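Local coordinates for protein sulfite reductase [ferredoxin] (Mycobacterium tuberculosis, PDB 1ZJ8) that catalyses the six-electron reduction of sulfite to sulfide at a siroheme coupled to a [4Fe-4S] cluster, using electrons supplied by ferredoxin, at residues A[370-373]-A[374-378]; A[559-562]-A[563-566]; A[274-277]-A[278-281]. All coordinates share one frame; numbering follows the deposited sequence.

In the fold
All three contacts are local: contact 1 lies within a helix, contact 2 is a turn at the chain end, and contact 3 is the start of a helix. Contact 3 comes first in sequence, in the first 4Fe-4S domain; contact 1 follows in the second ferredoxin-like half domain, and contact 2 in the second 4Fe-4S domain. Contacts 1 and 3 have centres about 36 Å apart, and contact 2 lies about 48 Å from contact 1 and about 47 Å from contact 3, centre to centre. None touches another or belongs to a cofactor pocket. The Trp281 side chain of contact 3 is about 14 Å from the siroheme, too far to touch it.

Contact 1 of 3, residues A[370-373]-A[374-378]; sequences TAVA and DLMAR
Val372 and Met376, one helical turn apart, are joined by both backbone and side chain. Their main-chain bond, Met376 N to Val372 O, spans 2.8 Å and is nearly straight at 160°. The same i to i+4 pattern runs from Asp374 N to Thr370 O, Leu375 N to Ala371 O (3.2 Å) and Ala377 N to Ala373 O (3.1 Å); a weak second bond from Asp374 N reaches Ala371 O.

Among apolar groups, CG1 of Val372 meets SD of Met376 at 4.2 Å, the two side chains crossing at a slant. Met376 bends at chi3 (62°), and this flexible thioether fits beside Ile394 of strand 392-397 and Leu121 of helix 118-131. The small side chain of buried Ala373 lets helix 118-131 come close, at Arg122. Leu375 instead serves the side facing helix 399-411, against Leu405 and Leu409.

The polar side chains look elsewhere. A chi1 of -62° puts CG of Asp374 beside its own backbone N, and OD1 forms a salt bridge with Arg122; Thr370 OG1 bonds Gly366 O within the helix. Together these features make a regular amphipathic alpha-helix packed on an antiparallel sheet that joins strands of both ferredoxin-like half domains.

Contact 2 of 3, residues A[559-562]-A[563-566]; sequences RAEE and DDLR
Glu562 meets Leu565 and Arg566 mainly through its backbone carbonyl. Leu565 N makes a weak hydrogen bond to Glu562 O at 3.4 Å, although the N-H points well at the oxygen (156°). The aliphatic part of Arg566 passes the same oxygen, with CG 3.2 Å from Glu562 O and CD a little farther away. A long side chain suits this position: its methylenes lie along the turn while the guanidinium continues beyond it. The carboxylate of Glu562 turns away from the turn altogether, its chain bent at chi2, and forms salt bridges with Arg520 through OE2 and Arg523 through OE1. Two arginines should favour the ionised acid.

Glu561 closes the other half of the turn. Its carbonyl O receives a weak, bent bond from Asp564 N (2.9 Å, 127°), and the CB of Asp564 rests 3.4 Å from that same Glu561 O. The two weak i to i+3 bonds make overlapping turns of type I/III kind. Farther out, Glu561 OE1 and Asp564 OD1 are 4.2 Å apart, like charges with their carboxylate planes 71° from each other. Asp563, at the bend, holds OD1 4.0 Å from CB of Glu561. Glu561 and Asp563 are exposed, where solvent would be expected to soften the repulsion. Ala560 adds a small apolar touch, CB to CB of Asp564 at 4.2 Å.

The turn follows helix 553-559 and ends the chain between two elements. Leu565, the buried residue, packs on Leu522 of strand 520-528, while Tyr535, Asn542 and Arg538 of helix 532-545 bond the carbonyl oxygens of Leu565 and Asp564 and the terminal carboxylate oxygen of Arg566.

Contact 3 of 3, residues A[274-277]-A[278-281]; sequences LGEV and PEVW
Glu279 runs beside Glu276, where a short 3-10 turn passes into helix 277-291, and its side chain can be followed outward. CB begins 3.2 Å from the carbonyl O of Glu276, one turn back. CG and CD then continue in an extended chain (chi2 -175°) that carries the acid outward. At the tip, OE1 lies 3.9 Å from CG of Glu276, so the end of one glutamate touches the methylene of the other. The two chains slant across each other with carboxylate planes only 12° apart, while their OE1 atoms stay 5.4 Å from one another. Each OE1 also has a long, weak ion pair with Arg325.

Beneath these acids the 3-10 turn opens into alpha-helix. Val280 N bonds Glu276 O at 3.0 Å, and Trp281 N bonds Val277 O at 2.8 Å, both at 161° and close to the direction of the carbonyl. CG2 of Val280 lies beside Glu276 O. Proline suits the first turn because its N has no hydrogen to give; CD of Pro278 occupies that place, 3.8 Å from Leu274 O, and the ring restrains phi near a helical value. The branched valines and Trp281 face inward, toward Phe238 of strand 236-243, and Trp281 NE1 bonds Thr221 OG1.

The contact thus divides its chemistry by side. Apolar groups fill the buried side, and the N-H groups of Val280 and Trp281 take up two carbonyls. On the outer side, the weak, long pairs with Arg325, and perhaps the positive end of the helix dipole in whose first turn Glu279 lies, would ease the repulsion between the two acids.

Contact 1 of 3, residues A[370-373]-A[374-378]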
loop_
_atom_site.group_PDB
_atom_site.type_symbol
_atom_site.label_atom_id
_atom_site.label_comp_id
_atom_site.label_asym_id
_atom_site.label_seq_id
_atom_site.Cartn_x
_atom_site.Cartn_y
_atom_site.Cartn_z
ATOM N N THR A 370 12.450 -15.186 -9.246
ATOM C CA THR A 370 13.613 -15.536 -10.037
ATOM C C THR A 370 13.120 -16.131 -11.337
ATOM O O THR A 370 13.643 -15.814 -12.407
ATOM C CB THR A 370 14.599 -16.438 -9.272
ATOM O OG1 THR A 370 14.917 -15.800 -8.032
ATOM C CG2 THR A 370 15.914 -16.621 -10.049
ATOM N N ALA A 371 12.075 -16.947 -11.248
ATOM C CA ALA A 371 11.482 -17.562 -12.443
ATOM C C ALA A 371 11.017 -16.513 -13.467
ATOM O O ALA A 371 11.215 -16.692 -14.687
ATOM C CB ALA A 371 10.340 -18.464 -12.040
ATOM N N VAL A 372 10.411 -15.439 -12.955
ATOM C CA VAL A 372 9.924 -14.329 -13.779
ATOM C C VAL A 372 11.098 -13.589 -14.437
ATOM O O VAL A 372 11.011 -13.168 -15.592
ATOM C CB VAL A 372 9.080 -13.294 -12.941
ATOM C CG1 VAL A 372 8.765 -12.039 -13.771
ATOM C CG2 VAL A 372 7.795 -13.915 -12.401
ATOM N N ALA A 373 12.194 -13.439 -13.704
ATOM C CA ALA A 373 13.371 -12.768 -14.252
ATOM C C ALA A 373 13.892 -13.472 -15.500
ATOM O O ALA A 373 14.283 -12.803 -16.460
ATOM C CB ALA A 373 14.462 -12.653 -13.200
ATOM N N ASP A 374 13.868 -14.806 -15.497
ATOM C CA ASP A 374 14.339 -15.601 -16.656
ATOM C C ASP A 374 13.368 -15.554 -17.831
ATOM O O ASP A 374 13.788 -15.563 -19.005
ATOM C CB ASP A 374 14.644 -17.049 -16.233
ATOM C CG ASP A 374 15.757 -17.116 -15.187
ATOM O OD1 ASP A 374 16.733 -16.345 -15.336
ATOM O OD2 ASP A 374 15.643 -17.886 -14.199
ATOM N N LEU A 375 12.073 -15.494 -17.511
ATOM C CA LEU A 375 11.043 -15.267 -18.523
ATOM C C LEU A 375 11.232 -13.895 -19.173
ATOM O O LEU A 375 11.113 -13.759 -20.397
ATOM C CB LEU A 375 9.649 -15.352 -17.908
ATOM C CG LEU A 375 9.154 -16.747 -17.531
ATOM C CD1 LEU A 375 7.845 -16.655 -16.763
ATOM C CD2 LEU A 375 8.991 -17.614 -18.770
ATOM N N MET A 376 11.539 -12.887 -18.365
ATOM C CA MET A 376 11.832 -11.575 -18.901
ATOM C C MET A 376 13.008 -11.611 -19.891
ATOM O O MET A 376 12.951 -10.995 -20.964
ATOM C CB MET A 376 12.110 -10.606 -17.762
ATOM C CG MET A 376 10.849 -10.173 -17.036
ATOM S SD MET A 376 11.123 -9.094 -15.609
ATOM C CE MET A 376 11.897 -7.684 -16.399
ATOM N N ALA A 377 14.065 -12.342 -19.538
ATOM C CA ALA A 377 15.243 -12.453 -20.412
ATOM C C ALA A 377 14.870 -13.144 -21.701
ATOM O O ALA A 377 15.211 -12.648 -22.769
ATOM C CB ALA A 377 16.359 -13.191 -19.753
ATOM N N ARG A 378 14.166 -14.280 -21.616
ATOM C CA ARG A 378 13.623 -14.932 -22.830
ATOM C C ARG A 378 12.821 -13.980 -23.731
ATOM O O ARG A 378 12.773 -14.157 -24.922
ATOM C CB ARG A 378 12.731 -16.137 -22.473
ATOM C CG ARG A 378 13.370 -17.487 -22.743
ATOM C CD ARG A 378 12.423 -18.674 -22.521
ATOM N NE ARG A 378 12.820 -19.836 -23.351
ATOM C CZ ARG A 378 12.242 -20.206 -24.517
ATOM N NH1 ARG A 378 11.199 -19.532 -25.041
ATOM N NH2 ARG A 378 12.702 -21.279 -25.167
#

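Contact 2 of 3, residues A[559-562]-A[563-566]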
loop_
_atom_site.group_PDB
_atom_site.type_symbol
_atom_site.label_atom_id
_atom_site.label_comp_id
_atom_site.label_asym_id
_atom_site.label_seq_id
_atom_site.Cartn_x
_atom_site.Cartn_y
_atom_site.Cartn_z
ATOM N N ARG A 559 -29.848 0.658 -1.669
ATOM C CA ARG A 559 -31.289 0.459 -1.521
ATOM C C ARG A 559 -31.783 -0.901 -1.011
ATOM O O ARG A 559 -32.794 -0.954 -0.310
ATOM C CB ARG A 559 -31.978 0.795 -2.845
ATOM C CG ARG A 559 -31.496 -0.007 -4.035
ATOM C CD ARG A 559 -32.636 -0.211 -4.989
ATOM N NE ARG A 559 -32.330 -1.182 -6.028
ATOM C CZ ARG A 559 -31.703 -0.908 -7.170
ATOM N NH1 ARG A 559 -31.278 0.330 -7.435
ATOM N NH2 ARG A 559 -31.495 -1.891 -8.047
ATOM N N ALA A 560 -31.116 -1.996 -1.351
ATOM C CA ALA A 560 -31.638 -3.304 -0.951
ATOM C C ALA A 560 -31.862 -3.381 0.569
ATOM O O ALA A 560 -31.192 -2.702 1.346
ATOM C CB ALA A 560 -30.721 -4.410 -1.425
ATOM N N GLU A 561 -32.819 -4.198 0.983
ATOM C CA GLU A 561 -33.142 -4.310 2.399
ATOM C C GLU A 561 -31.926 -4.823 3.172
ATOM O O GLU A 561 -31.091 -5.537 2.629
ATOM C CB GLU A 561 -34.344 -5.230 2.595
ATOM C CG GLU A 561 -35.617 -4.755 1.881
ATOM C CD GLU A 561 -36.608 -5.887 1.620
ATOM O OE1 GLU A 561 -36.172 -7.023 1.302
ATOM O OE2 GLU A 561 -37.832 -5.637 1.729
ATOM N N GLU A 562 -31.829 -4.445 4.438
ATOM C CA GLU A 562 -30.714 -4.863 5.286
ATOM C C GLU A 562 -30.606 -6.374 5.448
ATOM O O GLU A 562 -29.541 -6.876 5.788
ATOM C CB GLU A 562 -30.844 -4.220 6.670
ATOM C CG GLU A 562 -29.551 -3.623 7.209
ATOM C CD GLU A 562 -29.731 -2.184 7.665
ATOM O OE1 GLU A 562 -30.848 -1.823 8.113
ATOM O OE2 GLU A 562 -28.759 -1.402 7.566
ATOM N N ASP A 563 -31.708 -7.090 5.232
ATOM C CA ASP A 563 -31.689 -8.560 5.245
ATOM C C ASP A 563 -30.903 -9.097 4.057
ATOM O O ASP A 563 -30.176 -10.081 4.188
ATOM C CB ASP A 563 -33.095 -9.171 5.149
ATOM C CG ASP A 563 -34.067 -8.567 6.128
ATOM O OD1 ASP A 563 -34.375 -7.356 5.981
ATOM O OD2 ASP A 563 -34.535 -9.312 7.022
ATOM N N ASP A 564 -31.057 -8.456 2.900
ATOM C CA ASP A 564 -30.348 -8.876 1.687
ATOM C C ASP A 564 -28.824 -8.661 1.726
ATOM O O ASP A 564 -28.120 -9.061 0.793
ATOM C CB ASP A 564 -30.903 -8.146 0.456
ATOM C CG ASP A 564 -32.280 -8.634 0.044
ATOM O OD1 ASP A 564 -32.871 -9.495 0.736
ATOM O OD2 ASP A 564 -32.764 -8.144 -0.999
ATOM N N LEU A 565 -28.319 -8.026 2.782
ATOM C CA LEU A 565 -26.899 -7.700 2.896
ATOM C C LEU A 565 -26.199 -8.426 4.066
ATOM O O LEU A 565 -25.066 -8.087 4.408
ATOM C CB LEU A 565 -26.714 -6.176 3.057
ATOM C CG LEU A 565 -27.282 -5.191 2.012
ATOM C CD1 LEU A 565 -27.054 -3.766 2.485
ATOM C CD2 LEU A 565 -26.688 -5.361 0.607
ATOM N N ARG A 566 -26.849 -9.430 4.660
ATOM C CA ARG A 566 -26.316 -10.089 5.859
ATOM C C ARG A 566 -25.750 -11.474 5.598
ATOM O O ARG A 566 -26.354 -12.262 4.892
ATOM C CB ARG A 566 -27.402 -10.179 6.916
ATOM C CG ARG A 566 -27.680 -8.844 7.536
ATOM C CD ARG A 566 -28.555 -8.947 8.757
ATOM N NE ARG A 566 -28.174 -7.906 9.694
ATOM C CZ ARG A 566 -28.575 -7.832 10.958
ATOM N NH1 ARG A 566 -29.414 -8.734 11.476
ATOM N NH2 ARG A 566 -28.133 -6.827 11.702
#

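Contact 3 of 3, residues A[274-277]-A[278-281]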
loop_
_atom_site.group_PDB
_atom_site.type_symbol
_atom_site.label_atom_id
_atom_site.label_comp_id
_atom_site.label_asym_id
_atom_site.label_seq_id
_atom_site.Cartn_x
_atom_site.Cartn_y
_atom_site.Cartn_z
ATOM N N LEU A 274 5.779 19.751 -14.118
ATOM C CA LEU A 274 6.619 18.637 -13.662
ATOM C C LEU A 274 7.930 19.064 -12.950
ATOM O O LEU A 274 8.343 18.427 -11.973
ATOM C CB LEU A 274 6.910 17.686 -14.833
ATOM C CG LEU A 274 7.671 16.408 -14.479
ATOM C CD1 LEU A 274 6.989 15.596 -13.366
ATOM C CD2 LEU A 274 7.832 15.559 -15.727
ATOM N N GLY A 275 8.572 20.126 -13.443
ATOM C CA GLY A 275 9.824 20.624 -12.865
ATOM C C GLY A 275 9.750 21.096 -11.413
ATOM O O GLY A 275 10.719 21.009 -10.680
ATOM N N GLU A 276 8.586 21.584 -10.997
ATOM C CA GLU A 276 8.391 22.159 -9.669
ATOM C C GLU A 276 7.854 21.130 -8.648
ATOM O O GLU A 276 7.676 21.468 -7.468
ATOM C CB GLU A 276 7.423 23.366 -9.765
ATOM C CG GLU A 276 8.042 24.736 -10.201
ATOM C CD GLU A 276 7.001 25.789 -10.721
ATOM O OE1 GLU A 276 5.787 25.747 -10.377
ATOM O OE2 GLU A 276 7.419 26.674 -11.505
ATOM N N VAL A 277 7.636 19.881 -9.079
ATOM C CA VAL A 277 6.991 18.864 -8.239
ATOM C C VAL A 277 7.823 18.499 -7.011
ATOM O O VAL A 277 7.300 18.538 -5.894
ATOM C CB VAL A 277 6.541 17.588 -9.057
ATOM C CG1 VAL A 277 6.003 16.476 -8.141
ATOM C CG2 VAL A 277 5.476 17.956 -10.084
ATOM N N PRO A 278 9.103 18.134 -7.195
ATOM C CA PRO A 278 9.973 17.859 -6.035
ATOM C C PRO A 278 9.993 18.989 -4.982
ATOM O O PRO A 278 10.004 18.732 -3.760
ATOM C CB PRO A 278 11.359 17.686 -6.682
ATOM C CG PRO A 278 11.091 17.216 -8.061
ATOM C CD PRO A 278 9.802 17.898 -8.473
ATOM N N GLU A 279 9.994 20.222 -5.484
ATOM C CA GLU A 279 10.019 21.448 -4.674
ATOM C C GLU A 279 8.742 21.564 -3.799
ATOM O O GLU A 279 8.773 21.780 -2.580
ATOM C CB GLU A 279 10.059 22.628 -5.653
ATOM C CG GLU A 279 10.978 23.757 -5.335
ATOM C CD GLU A 279 10.807 24.910 -6.346
ATOM O OE1 GLU A 279 9.645 25.294 -6.660
ATOM O OE2 GLU A 279 11.843 25.447 -6.817
ATOM N N VAL A 280 7.613 21.426 -4.470
ATOM C CA VAL A 280 6.322 21.562 -3.839
ATOM C C VAL A 280 6.121 20.411 -2.861
ATOM O O VAL A 280 5.559 20.603 -1.772
ATOM C CB VAL A 280 5.218 21.557 -4.901
ATOM C CG1 VAL A 280 3.841 21.490 -4.250
ATOM C CG2 VAL A 280 5.352 22.785 -5.809
ATOM N N TRP A 281 6.581 19.217 -3.256
ATOM C CA TRP A 281 6.503 18.044 -2.392
ATOM C C TRP A 281 7.224 18.345 -1.086
ATOM O O TRP A 281 6.702 18.064 0.000
ATOM C CB TRP A 281 7.119 16.826 -3.077
ATOM C CG TRP A 281 7.070 15.581 -2.257
ATOM C CD1 TRP A 281 6.097 14.621 -2.275
ATOM C CD2 TRP A 281 8.039 15.153 -1.290
ATOM N NE1 TRP A 281 6.399 13.623 -1.377
ATOM C CE2 TRP A 281 7.588 13.921 -0.762
ATOM C CE3 TRP A 281 9.233 15.695 -0.807
ATOM C CZ2 TRP A 281 8.303 13.215 0.208
ATOM C CZ3 TRP A 281 9.942 14.983 0.156
ATOM C CH2 TRP A 281 9.473 13.754 0.649
#